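PDB 7BUG: terminal oxygenase component of carbazole from Janthinobacterium sp., which catalyses, as the oxygenase component of carbazole 1,9a-dioxygenase, the angular dioxygenation of carbazole at C-9a and C-1, which leads to 2'-aminobiphenyl-2,3-diol. Local coordinates for residues Asn56-Lys61 with Lys83-Ile88; Trp95-Glu100 with Gln119-Tyr124. All blocks are in the same frame, centred on the assembly; numbering follows the deposited sequence. Where two conformers were deposited one is given.

Contact 1: Asn56-Lys61 with Lys83-Ile88. With CO3 (carbonate ion), chain M.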
# COMPACT_ATOMS: atom_id res chain seq x y z
N ASN A 56 -29.35 -1.99 -13.08
CA ASN A 56 -30.08 -1.09 -14.00
C ASN A 56 -31.59 -1.19 -13.73
O ASN A 56 -32.02 -2.21 -13.22
CB ASN A 56 -29.82 -1.42 -15.46
CG ASN A 56 -30.11 -0.27 -16.41
OD1 ASN A 56 -30.38 0.85 -15.98
ND2 ASN A 56 -30.01 -0.52 -17.73
N ARG A 57 -32.30 -0.11 -14.01
CA ARG A 57 -33.78 -0.11 -13.95
C ARG A 57 -34.27 -0.02 -15.38
O ARG A 57 -33.92 0.98 -16.07
CB ARG A 57 -34.29 1.01 -13.04
CG ARG A 57 -35.81 0.95 -12.91
CD ARG A 57 -36.26 2.12 -12.08
NE ARG A 57 -35.77 2.20 -10.71
CZ ARG A 57 -36.23 1.49 -9.68
NH1 ARG A 57 -37.10 0.52 -9.87
NH2 ARG A 57 -35.75 1.69 -8.46
N ILE A 58 -35.08 -0.98 -15.81
CA ILE A 58 -35.53 -1.06 -17.23
C ILE A 58 -37.04 -1.29 -17.13
O ILE A 58 -37.44 -2.36 -16.64
CB ILE A 58 -34.83 -2.15 -18.01
CG1 ILE A 58 -33.30 -1.97 -17.99
CG2 ILE A 58 -35.32 -2.16 -19.44
CD1 ILE A 58 -32.57 -3.20 -18.41
N ASP A 59 -37.79 -0.34 -17.66
CA ASP A 59 -39.28 -0.34 -17.55
C ASP A 59 -39.69 -0.56 -16.10
O ASP A 59 -40.63 -1.34 -15.87
CB ASP A 59 -39.87 -1.38 -18.48
CG ASP A 59 -39.84 -1.01 -19.96
OD1 ASP A 59 -39.84 0.20 -20.27
OD2 ASP A 59 -39.76 -1.95 -20.74
N GLY A 60 -38.94 0.05 -15.17
CA GLY A 60 -39.25 0.06 -13.73
C GLY A 60 -38.68 -1.15 -12.99
O GLY A 60 -38.64 -1.07 -11.76
N LYS A 61 -38.18 -2.16 -13.69
CA LYS A 61 -37.75 -3.45 -13.08
C LYS A 61 -36.22 -3.36 -12.92
O LYS A 61 -35.51 -2.95 -13.88
CB LYS A 61 -38.21 -4.66 -13.86
CG LYS A 61 -37.74 -6.00 -13.31
CD LYS A 61 -38.40 -7.18 -13.92
CE LYS A 61 -37.70 -8.49 -13.59
NZ LYS A 61 -37.84 -8.82 -12.15
N LYS A 83 -27.27 0.19 -25.70
CA LYS A 83 -27.63 0.62 -27.07
C LYS A 83 -29.04 0.17 -27.40
O LYS A 83 -29.59 0.71 -28.39
CB LYS A 83 -26.61 0.08 -28.06
CG LYS A 83 -25.20 0.48 -27.69
CD LYS A 83 -24.14 0.15 -28.73
CE LYS A 83 -23.61 1.36 -29.44
NZ LYS A 83 -23.11 2.39 -28.53
N THR A 84 -29.57 -0.81 -26.68
CA THR A 84 -31.02 -1.12 -26.66
C THR A 84 -31.48 -1.18 -25.20
O THR A 84 -30.64 -1.41 -24.29
CB THR A 84 -31.37 -2.40 -27.40
OG1 THR A 84 -31.01 -3.57 -26.65
CG2 THR A 84 -30.74 -2.43 -28.78
N LYS A 85 -32.78 -1.05 -24.97
CA LYS A 85 -33.39 -1.10 -23.62
C LYS A 85 -32.94 -2.37 -22.91
O LYS A 85 -32.66 -2.32 -21.70
CB LYS A 85 -34.92 -1.17 -23.79
CG LYS A 85 -35.73 -0.41 -22.76
CD LYS A 85 -37.23 -0.34 -23.05
CE LYS A 85 -37.89 -1.70 -23.26
NZ LYS A 85 -39.38 -1.64 -23.40
N SER A 86 -32.90 -3.49 -23.61
CA SER A 86 -32.74 -4.82 -23.01
C SER A 86 -31.27 -5.23 -22.86
O SER A 86 -31.07 -6.32 -22.35
CB SER A 86 -33.48 -5.85 -23.76
OG SER A 86 -33.00 -5.95 -25.07
N THR A 87 -30.33 -4.43 -23.34
CA THR A 87 -28.94 -4.92 -23.41
C THR A 87 -27.94 -3.90 -22.87
O THR A 87 -28.22 -2.71 -22.73
CB THR A 87 -28.50 -5.35 -24.82
OG1 THR A 87 -28.53 -4.21 -25.67
CG2 THR A 87 -29.36 -6.47 -25.38
N ILE A 88 -26.73 -4.38 -22.65
CA ILE A 88 -25.55 -3.49 -22.46
C ILE A 88 -24.44 -4.01 -23.36
O ILE A 88 -24.31 -5.26 -23.46
CB ILE A 88 -25.12 -3.37 -20.96
CG1 ILE A 88 -23.93 -2.41 -20.79
CG2 ILE A 88 -24.88 -4.73 -20.36
CD1 ILE A 88 -23.66 -1.99 -19.33
C CO3 M . -35.15 -11.63 -10.69
O1 CO3 M . -34.46 -10.66 -10.21
O2 CO3 M . -34.63 -12.87 -10.76
O3 CO3 M . -36.31 -11.37 -11.26
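Asp59 and Lys85 carry the charged part of this contact, a salt bridge between two exposed side chains in which Lys85 NZ donates to Asp59 OD2 over 2.7 Å. The ammonium group arrives on the syn lone pair of OD2, the side facing OD1, and the two side chains meet at about a right angle. A bend in the lysine chain at chi3 (54°) turns its end to the carboxylate.

The apolar part involves Ile58, which is buried. Its CD1 lies 3.4 Å from the carbonyl oxygen Lys85 O, while Ile58 CG2 rests 3.8 Å from Lys85 CG, on the aliphatic stem of the same side chain that makes the salt bridge. Trp99 and Tyr63 also touch Ile58 and help to bury it.

Hydrogen bonds within each segment fix the two loops. Ile58 N donates to Lys61 O, and Lys61 N returns a bond to Ile58 O; on the other side Thr84 OG1 and Thr87 OG1 are joined at 2.7 Å. The reciprocal pair closes the two-residue beta hairpin of strands 51-58 and 61-66, whose turn is type I' through positive phi at Asp59 and Gly60; against it sits the type I turn Thr84-Thr87, leading into strand 87-89 of the Rieske domain.

Contact 2: Trp95-Glu100 with Gln119-Tyr124. With MG (magnesium ion), chain F; FES (Fe2/s2 (inorganic) cluster), chain D.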
# COMPACT_ATOMS: atom_id res chain seq x y z
N TRP A 95 -18.91 -6.82 -27.05
CA TRP A 95 -19.71 -7.97 -26.57
C TRP A 95 -20.95 -7.43 -25.89
O TRP A 95 -20.91 -6.56 -25.01
CB TRP A 95 -18.93 -8.89 -25.64
CG TRP A 95 -17.82 -9.64 -26.28
CD1 TRP A 95 -17.01 -9.27 -27.31
CD2 TRP A 95 -17.37 -10.93 -25.85
NE1 TRP A 95 -16.10 -10.26 -27.58
CE2 TRP A 95 -16.29 -11.28 -26.68
CE3 TRP A 95 -17.76 -11.78 -24.82
CZ2 TRP A 95 -15.59 -12.47 -26.50
CZ3 TRP A 95 -17.09 -12.99 -24.68
CH2 TRP A 95 -16.02 -13.31 -25.51
N THR A 96 -22.13 -7.90 -26.30
CA THR A 96 -23.42 -7.36 -25.87
C THR A 96 -24.21 -8.43 -25.10
O THR A 96 -24.39 -9.56 -25.63
CB THR A 96 -24.19 -6.89 -27.10
OG1 THR A 96 -23.41 -5.85 -27.69
CG2 THR A 96 -25.56 -6.36 -26.73
N TYR A 97 -24.69 -8.05 -23.92
CA TYR A 97 -25.35 -8.96 -22.97
C TYR A 97 -26.78 -8.51 -22.71
O TYR A 97 -27.08 -7.32 -22.61
CB TYR A 97 -24.57 -8.98 -21.66
CG TYR A 97 -23.10 -9.30 -21.84
CD1 TYR A 97 -22.66 -10.61 -21.81
CD2 TYR A 97 -22.15 -8.29 -21.90
CE1 TYR A 97 -21.33 -10.93 -21.90
CE2 TYR A 97 -20.81 -8.59 -22.01
CZ TYR A 97 -20.39 -9.92 -22.00
OH TYR A 97 -19.04 -10.15 -22.01
N ARG A 98 -27.67 -9.48 -22.58
CA ARG A 98 -29.04 -9.20 -22.09
C ARG A 98 -29.03 -9.00 -20.58
O ARG A 98 -28.52 -9.86 -19.88
CB ARG A 98 -29.97 -10.33 -22.50
CG ARG A 98 -30.08 -10.48 -24.01
CD ARG A 98 -31.35 -11.27 -24.29
NE ARG A 98 -31.18 -12.64 -23.91
CZ ARG A 98 -31.10 -13.67 -24.76
NH1 ARG A 98 -31.14 -13.49 -26.07
NH2 ARG A 98 -30.99 -14.90 -24.27
N TRP A 99 -29.65 -7.94 -20.08
CA TRP A 99 -29.83 -7.75 -18.64
C TRP A 99 -30.62 -8.93 -18.07
O TRP A 99 -30.39 -9.28 -16.92
CB TRP A 99 -30.52 -6.42 -18.36
CG TRP A 99 -29.68 -5.23 -18.62
CD1 TRP A 99 -29.63 -4.42 -19.73
CD2 TRP A 99 -28.71 -4.69 -17.68
NE1 TRP A 99 -28.72 -3.42 -19.54
CE2 TRP A 99 -28.17 -3.54 -18.28
CE3 TRP A 99 -28.30 -5.02 -16.39
CZ2 TRP A 99 -27.16 -2.78 -17.68
CZ3 TRP A 99 -27.34 -4.24 -15.77
CH2 TRP A 99 -26.84 -3.09 -16.38
N GLU A 100 -31.63 -9.45 -18.78
CA GLU A 100 -32.59 -10.37 -18.13
C GLU A 100 -31.93 -11.71 -17.80
O GLU A 100 -32.31 -12.30 -16.76
CB GLU A 100 -33.80 -10.59 -19.05
CG GLU A 100 -34.92 -11.32 -18.36
CD GLU A 100 -34.76 -12.82 -18.42
OE1 GLU A 100 -34.21 -13.31 -19.46
OE2 GLU A 100 -35.21 -13.49 -17.46
N GLN A 119 -22.29 -18.13 -24.45
CA GLN A 119 -21.70 -17.60 -23.20
C GLN A 119 -22.78 -16.80 -22.46
O GLN A 119 -23.74 -16.26 -23.07
CB GLN A 119 -20.48 -16.71 -23.46
CG GLN A 119 -19.33 -17.36 -24.21
CD GLN A 119 -18.58 -18.45 -23.48
OE1 GLN A 119 -18.78 -18.69 -22.28
NE2 GLN A 119 -17.72 -19.12 -24.21
N LYS A 120 -22.63 -16.75 -21.15
CA LYS A 120 -23.55 -16.04 -20.23
C LYS A 120 -22.73 -15.30 -19.16
O LYS A 120 -21.94 -15.96 -18.53
CB LYS A 120 -24.46 -17.10 -19.60
CG LYS A 120 -25.57 -16.57 -18.72
CD LYS A 120 -26.36 -17.68 -18.05
CE LYS A 120 -26.81 -18.75 -19.02
NZ LYS A 120 -27.81 -19.66 -18.39
N LEU A 121 -22.98 -14.03 -18.95
CA LEU A 121 -22.44 -13.25 -17.85
C LEU A 121 -23.28 -13.53 -16.62
O LEU A 121 -24.53 -13.61 -16.71
CB LEU A 121 -22.51 -11.78 -18.29
CG LEU A 121 -21.96 -10.71 -17.37
CD1 LEU A 121 -20.55 -11.01 -16.92
CD2 LEU A 121 -22.01 -9.37 -18.11
N LYS A 122 -22.65 -13.66 -15.46
CA LYS A 122 -23.37 -13.92 -14.21
C LYS A 122 -24.39 -12.82 -13.93
O LYS A 122 -24.08 -11.61 -14.15
CB LYS A 122 -22.34 -14.04 -13.08
CG LYS A 122 -22.97 -14.33 -11.74
CD LYS A 122 -23.50 -15.73 -11.65
CE LYS A 122 -23.62 -16.24 -10.23
NZ LYS A 122 -24.35 -17.52 -10.17
N THR A 123 -25.59 -13.23 -13.54
CA THR A 123 -26.63 -12.31 -13.08
C THR A 123 -26.93 -12.71 -11.65
O THR A 123 -26.63 -13.87 -11.22
CB THR A 123 -27.90 -12.36 -13.95
OG1 THR A 123 -28.41 -13.69 -13.82
CG2 THR A 123 -27.61 -11.99 -15.39
N TYR A 124 -27.48 -11.77 -10.93
CA TYR A 124 -27.99 -11.96 -9.57
C TYR A 124 -29.42 -11.48 -9.51
O TYR A 124 -29.74 -10.41 -10.06
CB TYR A 124 -27.09 -11.29 -8.51
CG TYR A 124 -25.77 -11.98 -8.40
CD1 TYR A 124 -25.65 -13.25 -7.86
CD2 TYR A 124 -24.60 -11.34 -8.78
CE1 TYR A 124 -24.41 -13.87 -7.73
CE2 TYR A 124 -23.36 -11.95 -8.69
CZ TYR A 124 -23.26 -13.22 -8.15
OH TYR A 124 -22.04 -13.78 -8.01
MG MG F . -32.44 -12.42 -14.68
FE1 FES D . -15.54 -6.50 -23.19
FE2 FES D . -13.68 -7.20 -25.03
S1 FES D . -15.87 -6.89 -25.35
S2 FES D . -13.33 -6.75 -22.86
O HOH W 1 -30.93 -10.85 -14.70
O HOH W 2 -33.93 -13.90 -15.09
O HOH W 3 -30.96 -13.93 -14.88
O HOH W 4 -33.87 -10.95 -14.50
O HOH W 5 -32.28 -12.56 -12.62
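Tyr97 offers one face of its ring to Leu121, whose CD2 methyl stands over the centre, 3.8 Å from the ring centroid and only 8° off the normal. This is a CH-pi contact in nearly ideal geometry. Leu121 CB adds a second touch, 3.7 Å from Tyr97 CD1, so that the leucine grips both the middle of the face and one flank. Leu121 reaches the ring because chi1 (-178°) swings CG away from the backbone N and chi2 (52°) then sets CD2 over the centre; the two side chains cross at about a right angle. The phenol oxygen is held by Leu70 N, next to the cluster ligand Cys69, which the tyrosine also touches. A serine in place of Tyr97 would probably leave Leu121 CD2 without its aromatic partner, open a gap beside Cys69 and deprive Leu70 N of its acceptor.

Farther along, the segments meet through a hydrated magnesium ion. Glu100 O binds the metal at 2.1 Å and five waters complete six-fold coordination. One of these waters donates to Trp99 O, another to Glu100 OE2, and a third is hydrogen-bonded to Thr123 OG1 at 2.8 Å, so the hydrated ion bridges the backbone of Trp99 and Glu100 to the side chain of Thr123. At the other end, Trp95 CD1 lies 3.3 Å from sulfur S1 of the [2Fe-2S] cluster.

Strand 95-98 is the middle strand of a three-stranded antiparallel sheet, between 87-89 and 104-107, whereas Leu121 and Thr123 also pack on Leu65 of strand 61-66 in the six-stranded sheet; Trp95 meets Phe356 of a neighbouring subunit edge-to-face and packs on Ile354 of the same subunit.

The two contacts lie in series along the chain, their centres about 12 Å apart, and meet where strands 87-89 and 95-98 pair antiparallel in the small sheet. Ile88 O and Tyr97 N, 2.9 Å apart, probably form a hydrogen bond, as do Ser86 O and Trp99 N at 3.1 Å. The pairing ties 83-88 to 95-100, while Ile58 of the hairpin packs directly on Trp99. One short sheet thus serves both: the turn before its edge strand belongs to contact 1, and its middle strand runs from the cluster at Trp95 toward the magnesium site at Glu100. Both contacts touch a neighbouring subunit, whereas the mononuclear iron of His183, His187 and Asp333 belongs to neither.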